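Local atomic coordinates of SusD/RagB family nutrient-binding outer membrane lipoprotein (Bacteroides vulgatus, PDB entry 4F7A), a protein that probably binds glycans, perhaps mucin O-glycans, at the bacterial surface as an outer-membrane lipoprotein of the SusD nutrient-uptake family. Residues Asn415-Glu418 with Gln419-Lys422; Ala335-Trp338 with Phe339-Glu343; Asn35-Gly39 with Glu40-Trp44; Trp44-Gln47 with Thr48-Leu52. One frame throughout, in Å; residues are numbered along the deposited sequence. Where two conformers were deposited one is given.

Contact 1 (Asn415-Glu418 with Gln419-Lys422); sequences NQEE and QLEK
Glu418 and Lys422 are joined twice, once through the backbone and once through a water. Lys422 N donates to Glu418 O at 2.9 Å, a routine helical bond repeated by Gln419 to Asn415, Leu420 to Gln416 and Glu421 to Glu417. Further out, Glu418 OE2 and Lys422 NZ are 4.0 Å apart, too far for a salt bridge, and one water closes the gap by donating to the carboxylate and accepting from the ammonium. Both ends also have direct partners: Thr406 OG1 binds each of them, and Lys422 NZ reaches Thr407 O and Asn409 O as well, so the lysine joins the preceding loop to the helix. At the start of the turn, Asn415 OD1 accepts from Glu418 N at 2.9 Å. This donor lies almost in line with the CG-OD1 bond (171°), and the bond occupies an N-H that the first helical turn would otherwise leave without an acceptor. Gln419 has CG anti to its carbonyl carbon (chi1 -66°), which sends the chain back alongside Gln416, the two amide planes 27° apart. The resulting bond from Gln416 NE2 to Gln419 OE1 is weak and bent, 3.2 Å long, and doubtful because Gln416 has a second conformer. With an alanine in place of Gln419, the Gln416 amide would probably lose this partner and turn more freely, while Leu346 and Phe410 would lose packing. Leu420 faces helix 334-346, meeting Glu343 and Leu346. Together these features make a classic asparagine N-cap, here opening helix 416-431 of a TPR-like, largely helical fold.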
loop_
_atom_site.group_PDB
_atom_site.type_symbol
_atom_site.label_atom_id
_atom_site.label_comp_id
_atom_site.label_asym_id
_atom_site.label_seq_id
_atom_site.Cartn_x
_atom_site.Cartn_y
_atom_site.Cartn_z
ATOM N N ASN A 415 23.265 8.172 -12.062
ATOM C CA ASN A 415 22.629 9.474 -11.932
ATOM C C ASN A 415 21.593 9.415 -10.836
ATOM O O ASN A 415 21.349 8.355 -10.296
ATOM C CB ASN A 415 22.019 9.929 -13.268
ATOM C CG ASN A 415 21.060 8.903 -13.866
ATOM O OD1 ASN A 415 20.284 8.264 -13.159
ATOM N ND2 ASN A 415 21.097 8.765 -15.188
ATOM N N GLN A 416 20.961 10.517 -10.498
ATOM C CA GLN A 416 20.105 10.506 -9.332
ATOM C C GLN A 416 18.729 9.905 -9.618
ATOM O O GLN A 416 18.031 9.453 -8.696
ATOM C CB GLN A 416 20.035 11.898 -8.736
ATOM C CG GLN A 416 21.425 12.443 -8.396
ATOM C CD GLN A 416 21.380 13.561 -7.413
ATOM O OE1 GLN A 416 20.773 14.596 -7.677
ATOM N NE2 GLN A 416 22.023 13.375 -6.281
ATOM N N GLU A 417 18.329 9.860 -10.884
ATOM C CA GLU A 417 17.187 9.055 -11.240
ATOM C C GLU A 417 17.416 7.545 -10.895
ATOM O O GLU A 417 16.511 6.881 -10.405
ATOM C CB GLU A 417 16.889 9.281 -12.713
ATOM C CG GLU A 417 15.643 8.722 -13.233
ATOM C CD GLU A 417 14.379 9.362 -12.675
ATOM O OE1 GLU A 417 14.208 10.584 -12.721
ATOM O OE2 GLU A 417 13.524 8.606 -12.239
ATOM N N GLU A 418 18.606 7.025 -11.159
ATOM C CA GLU A 418 18.917 5.626 -10.794
ATOM C C GLU A 418 18.964 5.497 -9.271
ATOM O O GLU A 418 18.568 4.487 -8.722
ATOM C CB GLU A 418 20.242 5.137 -11.383
ATOM C CG GLU A 418 20.373 3.642 -11.185
ATOM C CD GLU A 418 21.579 3.003 -11.803
ATOM O OE1 GLU A 418 22.351 3.652 -12.547
ATOM O OE2 GLU A 418 21.740 1.789 -11.546
ATOM N N GLN A 419 19.437 6.531 -8.582
ATOM C CA GLN A 419 19.402 6.493 -7.122
ATOM C C GLN A 419 17.976 6.404 -6.609
ATOM O O GLN A 419 17.687 5.629 -5.688
ATOM C CB GLN A 419 20.079 7.713 -6.506
ATOM C CG GLN A 419 21.560 7.826 -6.741
ATOM C CD GLN A 419 22.047 9.173 -6.211
ATOM O OE1 GLN A 419 21.553 10.230 -6.602
ATOM N NE2 GLN A 419 22.924 9.132 -5.298
ATOM N N LEU A 420 17.082 7.197 -7.180
ATOM C CA LEU A 420 15.685 7.109 -6.820
ATOM C C LEU A 420 15.153 5.698 -7.134
ATOM O O LEU A 420 14.441 5.119 -6.342
ATOM C CB LEU A 420 14.847 8.153 -7.533
ATOM C CG LEU A 420 13.361 8.155 -7.211
ATOM C CD1 LEU A 420 13.098 8.359 -5.714
ATOM C CD2 LEU A 420 12.608 9.258 -8.066
ATOM N N GLU A 421 15.525 5.152 -8.279
ATOM C CA GLU A 421 15.102 3.802 -8.635
ATOM C C GLU A 421 15.508 2.780 -7.583
ATOM O O GLU A 421 14.698 1.939 -7.207
ATOM C CB GLU A 421 15.633 3.398 -10.002
ATOM C CG GLU A 421 15.190 2.002 -10.417
ATOM C CD GLU A 421 15.704 1.582 -11.820
ATOM O OE1 GLU A 421 16.496 2.343 -12.451
ATOM O OE2 GLU A 421 15.327 0.467 -12.259
ATOM N N LYS A 422 16.740 2.871 -7.090
ATOM C CA LYS A 422 17.216 1.965 -6.024
ATOM C C LYS A 422 16.370 2.132 -4.766
ATOM O O LYS A 422 15.917 1.159 -4.174
ATOM C CB LYS A 422 18.700 2.206 -5.718
ATOM C CG LYS A 422 19.654 1.833 -6.886
ATOM C CD LYS A 422 21.081 2.194 -6.530
ATOM C CE LYS A 422 22.050 1.911 -7.646
ATOM N NZ LYS A 422 22.379 0.459 -7.828
HETATM O O HOH W 1 23.267 -0.284 -10.634
#

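Contact 2 (Ala335-Trp338 with Phe339-Glu343); sequences AETW and FLRAE
Trp338 and Arg341 lie side by side with their flat groups stacked, the guanidinium on one face of the indole and the planes 19° apart. Trp338 CZ3 sits over the middle of the guanidinium, 3.4 Å from Arg341 CZ. Seen from the ring the charge is off-centre: Arg341 CZ stands 3.9 Å from the centroid of the six-membered ring of Trp338, 34° off its normal, and NH1 lies toward the rim. The arginine reaches this place by a bend at its third torsion (75°), which turns the end of an otherwise extended chain over the ring. Salt bridges to Glu354 through NH2 and to Glu235 through NH1 fix the guanidinium, while Trp338 NE1 donates to Glu235 O; one residue thus grips both members of the stack, and the two carboxylates probably offset the buried charge. The Phe339 ring has Glu336 CA at its edge and Ala335 O approaching obliquely, 3.1 Å from Phe339 CD2; Ala335 CB lies loosely nearby, 4.4 Å from Phe339 CE2. Leu340 CD1 packs against the Glu336 carboxylate, 3.7 Å from OE2, an oxygen that is itself salt-bridged to Arg206. Regular backbone bonds run beneath all this, from Phe339 N to Ala335 O through to Ala342 N to Trp338 O at 2.8 Å. Other helices pack around it: 193-210 meets Leu340, 356-371 meets Trp338 and Ala342, and 416-431 meets Phe339. Here is an i, i+3 cation-pi stack in a buried part of helix 334-346, within the helix-on-helix packing of a TPR-like SusD homologue.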
loop_
_atom_site.group_PDB
_atom_site.type_symbol
_atom_site.label_atom_id
_atom_site.label_comp_id
_atom_site.label_asym_id
_atom_site.label_seq_id
_atom_site.Cartn_x
_atom_site.Cartn_y
_atom_site.Cartn_z
ATOM N N ALA A 335 11.226 0.514 7.821
ATOM C CA ALA A 335 12.042 0.433 6.603
ATOM C C ALA A 335 11.512 1.426 5.560
ATOM O O ALA A 335 12.274 2.236 5.023
ATOM C CB ALA A 335 12.067 -1.026 6.029
ATOM N N GLU A 336 10.215 1.381 5.291
ATOM C CA GLU A 336 9.588 2.346 4.367
ATOM C C GLU A 336 9.905 3.782 4.790
ATOM O O GLU A 336 10.210 4.634 3.967
ATOM C CB GLU A 336 8.062 2.140 4.307
ATOM C CG GLU A 336 7.384 3.227 3.474
ATOM C CD GLU A 336 5.876 3.255 3.537
ATOM O OE1 GLU A 336 5.262 2.338 4.128
ATOM O OE2 GLU A 336 5.310 4.217 2.968
ATOM N N THR A 337 9.818 4.053 6.079
ATOM C CA THR A 337 10.055 5.404 6.578
ATOM C C THR A 337 11.503 5.868 6.262
ATOM O O THR A 337 11.729 7.004 5.840
ATOM C CB THR A 337 9.684 5.519 8.076
ATOM O OG1 THR A 337 8.305 5.120 8.245
ATOM C CG2 THR A 337 9.862 6.963 8.579
ATOM N N TRP A 338 12.469 4.978 6.423
ATOM C CA TRP A 338 13.854 5.286 6.038
ATOM C C TRP A 338 13.995 5.560 4.523
ATOM O O TRP A 338 14.750 6.448 4.118
ATOM C CB TRP A 338 14.806 4.174 6.468
ATOM C CG TRP A 338 15.156 4.202 7.939
ATOM C CD1 TRP A 338 14.785 3.304 8.871
ATOM C CD2 TRP A 338 15.914 5.204 8.629
ATOM N NE1 TRP A 338 15.259 3.668 10.103
ATOM C CE2 TRP A 338 15.963 4.832 9.979
ATOM C CE3 TRP A 338 16.548 6.384 8.237
ATOM C CZ2 TRP A 338 16.640 5.590 10.944
ATOM C CZ3 TRP A 338 17.241 7.118 9.180
ATOM C CH2 TRP A 338 17.286 6.721 10.512
ATOM N N PHE A 339 13.292 4.798 3.697
ATOM C CA PHE A 339 13.349 5.015 2.243
ATOM C C PHE A 339 12.658 6.334 1.851
ATOM O O PHE A 339 13.045 6.978 0.885
ATOM C CB PHE A 339 12.747 3.832 1.485
ATOM C CG PHE A 339 13.558 2.568 1.578
ATOM C CD1 PHE A 339 14.866 2.541 1.136
ATOM C CD2 PHE A 339 13.026 1.418 2.125
ATOM C CE1 PHE A 339 15.628 1.378 1.226
ATOM C CE2 PHE A 339 13.766 0.240 2.198
ATOM C CZ PHE A 339 15.071 0.224 1.758
ATOM N N LEU A 340 11.624 6.724 2.595
ATOM C CA LEU A 340 10.989 8.025 2.391
ATOM C C LEU A 340 11.973 9.139 2.736
ATOM O O LEU A 340 12.076 10.137 2.024
ATOM C CB LEU A 340 9.699 8.153 3.231
ATOM C CG LEU A 340 8.511 7.325 2.754
ATOM C CD1 LEU A 340 7.400 7.172 3.841
ATOM C CD2 LEU A 340 7.955 7.933 1.445
ATOM N N ARG A 341 12.696 8.981 3.839
ATOM C CA ARG A 341 13.737 9.930 4.202
ATOM C C ARG A 341 14.858 9.961 3.162
ATOM O O ARG A 341 15.386 11.031 2.848
ATOM C CB ARG A 341 14.308 9.600 5.572
ATOM C CG ARG A 341 13.328 9.865 6.689
ATOM C CD ARG A 341 13.684 9.148 7.972
ATOM N NE ARG A 341 14.793 9.737 8.701
ATOM C CZ ARG A 341 15.038 9.520 9.996
ATOM N NH1 ARG A 341 14.286 8.698 10.710
ATOM N NH2 ARG A 341 16.052 10.145 10.592
ATOM N N ALA A 342 15.196 8.798 2.599
ATOM C CA ALA A 342 16.210 8.754 1.543
ATOM C C ALA A 342 15.764 9.586 0.332
ATOM O O ALA A 342 16.545 10.341 -0.265
ATOM C CB ALA A 342 16.497 7.299 1.123
ATOM N N GLU A 343 14.505 9.445 -0.051
ATOM C CA GLU A 343 14.019 10.193 -1.178
ATOM C C GLU A 343 13.963 11.687 -0.862
ATOM O O GLU A 343 14.262 12.526 -1.725
ATOM C CB GLU A 343 12.627 9.699 -1.601
ATOM C CG GLU A 343 12.062 10.532 -2.787
ATOM C CD GLU A 343 10.755 9.996 -3.358
ATOM O OE1 GLU A 343 10.224 8.991 -2.836
ATOM O OE2 GLU A 343 10.252 10.621 -4.337
#

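Contact 3 (Asn35-Gly39 with Glu40-Trp44); sequences NYDWG and EGTTW
An Asx turn at Asp37 shapes the loop in which Asp37 meets Gly41 and Trp38 meets Glu40. Asp37 OD1 accepts from Gly39 N at 2.8 Å and from Gly41 N at 3.0 Å, and the two donors arrive from opposite faces of the carboxylate plane, so a single oxygen pins the chain on both sides of Glu40. Both glycines have positive phi values at which a side chain would be forced against the preceding carbonyl oxygen. Trp38 holds CG between its backbone N and carbonyl carbon (chi1 68°), which brings the indole to Glu40 and Trp44. Trp38 NE1 donates to Glu40 OE2 at 2.8 Å; the oxygen lies in the ring plane of the indole, whereas the indole N-H approaches the carboxylate from above its plane, the two planes 85° apart. Glu40 also anchors the second indole, since its carbonyl oxygen accepts from Trp44 NE1 at 2.8 Å, in the plane of that ring. The two tryptophans then touch obliquely, Trp38 CZ2 being 3.9 Å from Trp44 CH2. Where the loop closes, Asn35 OD1 takes an almost straight bond (170°) from Thr43 N at 2.9 Å, in the amide plane and on a lone pair. Three waters add further links: one joins Asn35 ND2 to Thr43 OG1, another Tyr36 O to Gly41 O, and a third, over the Trp38 ring, bonds Trp38 N, Glu40 N and Gly41 O. This surface loop joins helix 15-30 to helix 44-51; Tyr92 of helix 84-104 stacks on Trp38, Gln249 O accepts from Asn35 ND2, and helix 251-257 packs on Asn35 and Thr43.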
loop_
_atom_site.group_PDB
_atom_site.type_symbol
_atom_site.label_atom_id
_atom_site.label_comp_id
_atom_site.label_asym_id
_atom_site.label_seq_id
_atom_site.Cartn_x
_atom_site.Cartn_y
_atom_site.Cartn_z
ATOM N N ASN A 35 -10.648 -6.843 6.693
ATOM C CA ASN A 35 -11.160 -8.176 7.024
ATOM C C ASN A 35 -12.201 -8.094 8.121
ATOM O O ASN A 35 -12.216 -8.885 9.077
ATOM C CB ASN A 35 -10.031 -9.138 7.356
ATOM C CG ASN A 35 -10.364 -10.577 6.979
ATOM O OD1 ASN A 35 -11.162 -10.824 6.056
ATOM N ND2 ASN A 35 -9.739 -11.536 7.667
ATOM N N TYR A 36 -13.092 -7.129 7.944
ATOM C CA TYR A 36 -14.179 -6.875 8.854
ATOM C C TYR A 36 -15.396 -7.686 8.445
ATOM O O TYR A 36 -15.843 -7.618 7.293
ATOM C CB TYR A 36 -14.524 -5.376 8.842
ATOM C CG TYR A 36 -15.825 -5.052 9.554
ATOM C CD1 TYR A 36 -15.923 -5.152 10.935
ATOM C CD2 TYR A 36 -16.954 -4.695 8.843
ATOM C CE1 TYR A 36 -17.126 -4.888 11.598
ATOM C CE2 TYR A 36 -18.154 -4.426 9.491
ATOM C CZ TYR A 36 -18.226 -4.519 10.861
ATOM O OH TYR A 36 -19.406 -4.260 11.485
ATOM N N ASP A 37 -15.937 -8.449 9.395
ATOM C CA ASP A 37 -17.088 -9.313 9.152
ATOM C C ASP A 37 -18.380 -8.560 9.496
ATOM O O ASP A 37 -18.691 -8.383 10.679
ATOM C CB ASP A 37 -16.982 -10.573 10.017
ATOM C CG ASP A 37 -18.019 -11.645 9.662
ATOM O OD1 ASP A 37 -19.020 -11.372 8.957
ATOM O OD2 ASP A 37 -17.810 -12.800 10.091
ATOM N N TRP A 38 -19.112 -8.150 8.465
ATOM C CA TRP A 38 -20.369 -7.424 8.638
ATOM C C TRP A 38 -21.547 -8.371 8.812
ATOM O O TRP A 38 -22.667 -7.913 8.987
ATOM C CB TRP A 38 -20.631 -6.449 7.489
ATOM C CG TRP A 38 -20.907 -7.087 6.152
ATOM C CD1 TRP A 38 -22.108 -7.545 5.701
ATOM C CD2 TRP A 38 -19.971 -7.311 5.091
ATOM N NE1 TRP A 38 -21.974 -8.053 4.434
ATOM C CE2 TRP A 38 -20.672 -7.931 4.039
ATOM C CE3 TRP A 38 -18.604 -7.083 4.939
ATOM C CZ2 TRP A 38 -20.052 -8.309 2.847
ATOM C CZ3 TRP A 38 -17.999 -7.451 3.756
ATOM C CH2 TRP A 38 -18.719 -8.061 2.731
ATOM N N GLY A 39 -21.290 -9.677 8.793
ATOM C CA GLY A 39 -22.338 -10.693 8.900
ATOM C C GLY A 39 -22.258 -11.776 7.832
ATOM O O GLY A 39 -23.006 -12.745 7.888
ATOM N N GLU A 40 -21.366 -11.620 6.853
ATOM C CA GLU A 40 -21.285 -12.561 5.726
ATOM C C GLU A 40 -19.911 -13.228 5.576
ATOM O O GLU A 40 -19.609 -13.809 4.543
ATOM C CB GLU A 40 -21.664 -11.857 4.418
ATOM C CG GLU A 40 -23.137 -11.447 4.330
ATOM C CD GLU A 40 -23.465 -10.791 2.993
ATOM O OE1 GLU A 40 -23.381 -11.463 1.947
ATOM O OE2 GLU A 40 -23.786 -9.593 2.985
ATOM N N GLY A 41 -19.094 -13.162 6.611
ATOM C CA GLY A 41 -17.850 -13.898 6.625
ATOM C C GLY A 41 -16.640 -13.018 6.338
ATOM O O GLY A 41 -16.730 -11.788 6.207
ATOM N N THR A 42 -15.500 -13.676 6.256
ATOM C CA THR A 42 -14.221 -13.013 6.104
ATOM C C THR A 42 -13.499 -13.607 4.900
ATOM O O THR A 42 -14.015 -14.532 4.258
ATOM C CB THR A 42 -13.358 -13.181 7.399
ATOM O OG1 THR A 42 -13.314 -14.557 7.779
ATOM C CG2 THR A 42 -13.940 -12.354 8.562
ATOM N N THR A 43 -12.321 -13.053 4.605
ATOM C CA THR A 43 -11.444 -13.460 3.505
ATOM C C THR A 43 -11.951 -13.108 2.101
ATOM O O THR A 43 -11.233 -12.442 1.329
ATOM C CB THR A 43 -11.115 -14.968 3.543
ATOM O OG1 THR A 43 -10.712 -15.343 4.866
ATOM C CG2 THR A 43 -9.992 -15.299 2.557
ATOM N N TRP A 44 -13.150 -13.584 1.749
ATOM C CA TRP A 44 -13.669 -13.396 0.395
ATOM C C TRP A 44 -13.869 -11.903 0.007
ATOM O O TRP A 44 -13.588 -11.540 -1.138
ATOM C CB TRP A 44 -14.892 -14.291 0.089
ATOM C CG TRP A 44 -16.154 -13.912 0.825
ATOM C CD1 TRP A 44 -16.625 -14.442 1.996
ATOM C CD2 TRP A 44 -17.084 -12.893 0.437
ATOM N NE1 TRP A 44 -17.796 -13.810 2.357
ATOM C CE2 TRP A 44 -18.099 -12.857 1.419
ATOM C CE3 TRP A 44 -17.152 -12.004 -0.648
ATOM C CZ2 TRP A 44 -19.171 -11.960 1.356
ATOM C CZ3 TRP A 44 -18.225 -11.117 -0.713
ATOM C CH2 TRP A 44 -19.219 -11.103 0.290
HETATM O O HOH W 2 -9.707 -14.322 7.087
HETATM O O HOH W 3 -14.912 -9.596 5.653
HETATM O O HOH W 4 -18.876 -10.048 6.095
#

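Contact 4 (Trp44-Gln47 with Thr48-Leu52); sequences WPWQ and TFQNL
Trp46, with CG turned away from the backbone N (chi1 -179°), runs its indole forward along the helix over Asn51, whose CB points toward it; the Asn51 torsion (-163°) then lays the amide along the ring. The benzene end of the indole lies obliquely on the Asn51 side chain, with Trp46 CZ3 3.5 Å from Asn51 CB and Trp46 CH2 3.6 Å from Asn51 ND2, ring and amide planes 24° apart. Along its NE1-CE2-CZ2 side the indole runs beside the Gln50 chain, Trp46 CZ2 being 3.9 Å from Gln50 CG. The polar ends of both neighbours are engaged elsewhere: Asp55 accepts from Asn51 ND2 and Gln50 NE2, the latter also reaching Glu434, while Gln50 OE1 takes a bond from Arg127. On another side, a water accepts from Gln47 NE2 (2.9 Å) and donates to Asn51 OD1 (2.8 Å), and Gln47 CG packs on Leu52 CD1. With an alanine at Trp46, the aliphatic parts of Gln50 and Asn51 would probably lose their cover and a gap would open toward Leu252 and Val255 of helix 251-257. The backbone widens along the way. Phe49 N still bonds Pro45 O in the ordinary helical manner, but Trp46 O receives Gln50 N at 3.0 Å and, weakly, Asn51 N, and Leu52 N reaches Gln47 O at 2.9 Å, five residues back. Such i+5 bonds define a pi-type turn, here at the end of the short helix 44-51, wedged between helices 84-104 and 251-257 of the SusD-like fold.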
loop_
_atom_site.group_PDB
_atom_site.type_symbol
_atom_site.label_atom_id
_atom_site.label_comp_id
_atom_site.label_asym_id
_atom_site.label_seq_id
_atom_site.Cartn_x
_atom_site.Cartn_y
_atom_site.Cartn_z
ATOM N N TRP A 44 -13.150 -13.584 1.749
ATOM C CA TRP A 44 -13.669 -13.396 0.395
ATOM C C TRP A 44 -13.869 -11.903 0.007
ATOM O O TRP A 44 -13.588 -11.540 -1.138
ATOM C CB TRP A 44 -14.892 -14.291 0.089
ATOM C CG TRP A 44 -16.154 -13.912 0.825
ATOM C CD1 TRP A 44 -16.625 -14.442 1.996
ATOM C CD2 TRP A 44 -17.084 -12.893 0.437
ATOM N NE1 TRP A 44 -17.796 -13.810 2.357
ATOM C CE2 TRP A 44 -18.099 -12.857 1.419
ATOM C CE3 TRP A 44 -17.152 -12.004 -0.648
ATOM C CZ2 TRP A 44 -19.171 -11.960 1.356
ATOM C CZ3 TRP A 44 -18.225 -11.117 -0.713
ATOM C CH2 TRP A 44 -19.219 -11.103 0.290
ATOM N N PRO A 45 -14.267 -11.026 0.954
ATOM C CA PRO A 45 -14.298 -9.596 0.550
ATOM C C PRO A 45 -12.928 -9.003 0.283
ATOM O O PRO A 45 -12.733 -8.320 -0.731
ATOM C CB PRO A 45 -14.975 -8.906 1.741
ATOM C CG PRO A 45 -15.810 -9.997 2.332
ATOM C CD PRO A 45 -14.896 -11.190 2.267
ATOM N N TRP A 46 -11.960 -9.313 1.141
ATOM C CA TRP A 46 -10.604 -8.813 0.964
ATOM C C TRP A 46 -10.016 -9.265 -0.371
ATOM O O TRP A 46 -9.238 -8.530 -0.987
ATOM C CB TRP A 46 -9.704 -9.242 2.126
ATOM C CG TRP A 46 -8.319 -8.731 1.983
ATOM C CD1 TRP A 46 -7.868 -7.487 2.328
ATOM C CD2 TRP A 46 -7.207 -9.413 1.393
ATOM N NE1 TRP A 46 -6.549 -7.366 2.025
ATOM C CE2 TRP A 46 -6.105 -8.530 1.450
ATOM C CE3 TRP A 46 -7.016 -10.699 0.880
ATOM C CZ2 TRP A 46 -4.837 -8.875 0.965
ATOM C CZ3 TRP A 46 -5.730 -11.054 0.415
ATOM C CH2 TRP A 46 -4.673 -10.132 0.441
ATOM N N GLN A 47 -10.395 -10.457 -0.834
ATOM C CA GLN A 47 -9.819 -10.988 -2.054
ATOM C C GLN A 47 -10.053 -10.045 -3.234
ATOM O O GLN A 47 -9.144 -9.832 -4.032
ATOM C CB GLN A 47 -10.326 -12.393 -2.369
ATOM C CG GLN A 47 -9.683 -12.995 -3.652
ATOM C CD GLN A 47 -10.303 -14.339 -4.049
ATOM O OE1 GLN A 47 -11.503 -14.538 -3.889
ATOM N NE2 GLN A 47 -9.491 -15.242 -4.596
ATOM N N THR A 48 -11.251 -9.462 -3.331
ATOM C CA THR A 48 -11.534 -8.447 -4.387
ATOM C C THR A 48 -11.205 -7.011 -3.995
ATOM O O THR A 48 -10.925 -6.181 -4.859
ATOM C CB THR A 48 -13.008 -8.528 -4.890
ATOM O OG1 THR A 48 -13.901 -8.117 -3.846
ATOM C CG2 THR A 48 -13.366 -9.968 -5.337
ATOM N N PHE A 49 -11.245 -6.701 -2.702
ATOM C CA PHE A 49 -10.796 -5.394 -2.170
ATOM C C PHE A 49 -9.392 -5.080 -2.680
ATOM O O PHE A 49 -9.148 -4.044 -3.309
ATOM C CB PHE A 49 -10.808 -5.448 -0.620
ATOM C CG PHE A 49 -10.657 -4.095 0.080
ATOM C CD1 PHE A 49 -9.439 -3.457 0.165
ATOM C CD2 PHE A 49 -11.737 -3.513 0.722
ATOM C CE1 PHE A 49 -9.324 -2.231 0.835
ATOM C CE2 PHE A 49 -11.623 -2.318 1.398
ATOM C CZ PHE A 49 -10.425 -1.667 1.442
ATOM N N GLN A 50 -8.493 -6.031 -2.477
ATOM C CA GLN A 50 -7.094 -5.814 -2.755
ATOM C C GLN A 50 -6.356 -6.921 -3.508
ATOM O O GLN A 50 -5.483 -6.617 -4.330
ATOM C CB GLN A 50 -6.435 -5.527 -1.400
ATOM C CG GLN A 50 -4.997 -5.695 -1.300
ATOM C CD GLN A 50 -4.385 -4.937 -0.120
ATOM O OE1 GLN A 50 -5.075 -4.388 0.773
ATOM N NE2 GLN A 50 -3.085 -4.931 -0.108
ATOM N N ASN A 51 -6.621 -8.193 -3.207
ATOM C CA ASN A 51 -5.727 -9.240 -3.704
ATOM C C ASN A 51 -5.771 -9.410 -5.214
ATOM O O ASN A 51 -4.723 -9.601 -5.853
ATOM C CB ASN A 51 -5.974 -10.588 -3.023
ATOM C CG ASN A 51 -4.819 -11.546 -3.208
ATOM O OD1 ASN A 51 -5.013 -12.659 -3.690
ATOM N ND2 ASN A 51 -3.582 -11.116 -2.823
ATOM N N LEU A 52 -6.964 -9.310 -5.793
ATOM C CA LEU A 52 -7.099 -9.420 -7.247
ATOM C C LEU A 52 -6.923 -8.093 -8.007
ATOM O O LEU A 52 -7.081 -8.047 -9.236
ATOM C CB LEU A 52 -8.416 -10.063 -7.615
ATOM C CG LEU A 52 -8.574 -11.543 -7.295
ATOM C CD1 LEU A 52 -10.046 -11.924 -7.402
ATOM C CD2 LEU A 52 -7.713 -12.436 -8.216
HETATM O O HOH W 5 -15.847 -9.669 -2.879
HETATM O O HOH W 6 -6.803 -14.246 -5.187
#

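How the contacts relate
Contacts 2 and 4 are buried, contact 1 is partly so and contact 3 lies at the surface. They form two neighbourhoods on opposite sides of the chain's centre. Helices 334-346 and 416-431 carry contacts 2 and 1, which touch where Leu420 CD1 packs on Glu343 CD, 3.7 Å away. Contacts 3 and 4 share Trp44, through which the loop runs into the helix, and Trp38 CH2 also packs 3.5 Å from Pro45 CG. The chemistry follows location: charge stacked on an aromatic in contact 2, indole against amide in contact 4, capping and a water bridge in contact 1, and side-chain-to-backbone bonds with several waters in contact 3.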